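PDB 1HTW: HI0065 from Haemophilus influenzae, which is required for forming the threonylcarbamoyl group on adenosine 37 of tRNAs that read codons beginning with adenine, and binds ATP and magnesium. Local coordinates for residues D102-N105 with I109-I112. Residues are numbered along the deposited sequence; the frame is centred on the assembly and turned at random.
Sequences DYFN and ICLI. With NA (sodium ion), chain F.
Cys110 meets the ring of Phe104 through its sulfur, an instance of a thiol meeting an aromatic ring where a short helical turn packs beside the strand that follows it. The sulfur-aromatic contact is edge-on: SG of Cys110 lies 86° off the normal of the Phe104 ring and 5.0 Å from its centroid, close to the ring plane. Phe104 CD1 comes within 3.8 Å of Cys110 SG and CE1 within 4.0 Å; these two neighbouring atoms of one ring edge do the touching. With CG anti to its carbonyl carbon (chi1 -52°), the Phe104 ring extends toward the strand and presents its edge to SG of Cys110. The same sulfur also packs against the backbone, 4.0 Å from Tyr103 O, a carbonyl hydrogen-bonded to Ser108 OG.

In the P-loop NTPase fold of this TsaE protein, strand 109-113 lies between the parallel strands 34-39 and 79-85, and helix 100-104 joins it through a short loop. Met35 touches both Phe104 and Cys110, while the Tyr103 ring stacks on Tyr82.

No hydrogen bond links the two segments; metal coordination appears farther along the strand, where Ile112 O binds the sodium ion at 2.8 Å. Leu38 O, Asn39 OD1 and Ser115 OG supply the ion's other protein ligands.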
loop_
_atom_site.group_PDB
_atom_site.type_symbol
_atom_site.label_atom_id
_atom_site.label_comp_id
_atom_site.label_asym_id
_atom_site.label_seq_id
_atom_site.Cartn_x
_atom_site.Cartn_y
_atom_site.Cartn_z
ATOM N N ASP A 102 9.721 -0.904 14.798
ATOM C CA ASP A 102 9.911 -2.264 14.335
ATOM C C ASP A 102 9.262 -2.536 12.999
ATOM O O ASP A 102 9.748 -3.400 12.258
ATOM C CB ASP A 102 9.469 -3.263 15.410
ATOM C CG ASP A 102 10.267 -3.063 16.692
ATOM O OD1 ASP A 102 11.307 -2.357 16.622
ATOM O OD2 ASP A 102 9.859 -3.589 17.742
ATOM N N TYR A 103 8.188 -1.815 12.658
ATOM C CA TYR A 103 7.489 -2.070 11.405
ATOM C C TYR A 103 8.320 -1.758 10.166
ATOM O O TYR A 103 8.155 -2.435 9.143
ATOM C CB TYR A 103 6.189 -1.291 11.327
ATOM C CG TYR A 103 5.275 -1.449 12.526
ATOM C CD1 TYR A 103 5.533 -2.351 13.543
ATOM C CD2 TYR A 103 4.154 -0.639 12.629
ATOM C CE1 TYR A 103 4.682 -2.444 14.646
ATOM C CE2 TYR A 103 3.323 -0.696 13.725
ATOM C CZ TYR A 103 3.582 -1.618 14.722
ATOM O OH TYR A 103 2.697 -1.723 15.770
ATOM N N PHE A 104 9.149 -0.731 10.212
ATOM C CA PHE A 104 9.952 -0.357 9.061
ATOM C C PHE A 104 11.285 -1.103 9.052
ATOM O O PHE A 104 11.966 -1.072 8.027
ATOM C CB PHE A 104 10.176 1.135 8.941
ATOM C CG PHE A 104 8.959 2.015 8.991
ATOM C CD1 PHE A 104 7.772 1.643 8.388
ATOM C CD2 PHE A 104 9.011 3.243 9.636
ATOM C CE1 PHE A 104 6.653 2.454 8.458
ATOM C CE2 PHE A 104 7.910 4.073 9.676
ATOM C CZ PHE A 104 6.725 3.672 9.097
ATOM N N ASN A 105 11.595 -1.824 10.133
ATOM C CA ASN A 105 12.844 -2.554 10.228
ATOM C C ASN A 105 12.759 -4.054 10.136
ATOM O O ASN A 105 13.718 -4.744 10.544
ATOM C CB ASN A 105 13.526 -2.246 11.600
ATOM C CG ASN A 105 14.318 -0.968 11.480
ATOM O OD1 ASN A 105 13.747 0.110 11.574
ATOM N ND2 ASN A 105 15.618 -1.109 11.253
ATOM N N ILE A 109 5.326 -5.526 4.919
ATOM C CA ILE A 109 4.856 -4.725 3.736
ATOM C C ILE A 109 4.062 -3.568 4.414
ATOM O O ILE A 109 3.273 -3.887 5.296
ATOM C CB ILE A 109 3.894 -5.554 2.893
ATOM C CG1 ILE A 109 4.723 -6.590 2.071
ATOM C CG2 ILE A 109 3.219 -4.614 1.867
ATOM C CD1 ILE A 109 3.994 -7.709 1.489
ATOM N N CYS A 110 4.292 -2.338 3.981
ATOM C CA CYS A 110 3.578 -1.230 4.627
ATOM C C CYS A 110 2.765 -0.539 3.472
ATOM O O CYS A 110 3.376 -0.183 2.464
ATOM C CB CYS A 110 4.515 -0.224 5.225
ATOM S SG CYS A 110 5.428 -0.888 6.708
ATOM N N LEU A 111 1.500 -0.335 3.773
ATOM C CA LEU A 111 0.633 0.301 2.705
ATOM C C LEU A 111 0.102 1.589 3.340
ATOM O O LEU A 111 -0.531 1.492 4.406
ATOM C CB LEU A 111 -0.521 -0.671 2.455
ATOM C CG LEU A 111 -0.127 -2.141 2.135
ATOM C CD1 LEU A 111 -1.376 -3.033 2.052
ATOM C CD2 LEU A 111 0.579 -2.203 0.739
ATOM N N ILE A 112 0.460 2.708 2.751
ATOM C CA ILE A 112 0.333 3.983 3.410
ATOM C C ILE A 112 -0.578 4.956 2.655
ATOM O O ILE A 112 -0.270 5.319 1.531
ATOM C CB ILE A 112 1.715 4.598 3.584
ATOM C CG1 ILE A 112 2.563 3.576 4.453
ATOM C CG2 ILE A 112 1.693 5.947 4.273
ATOM C CD1 ILE A 112 3.928 4.117 4.775
HETATM NA NA NA F . 0.119 7.894 0.484
#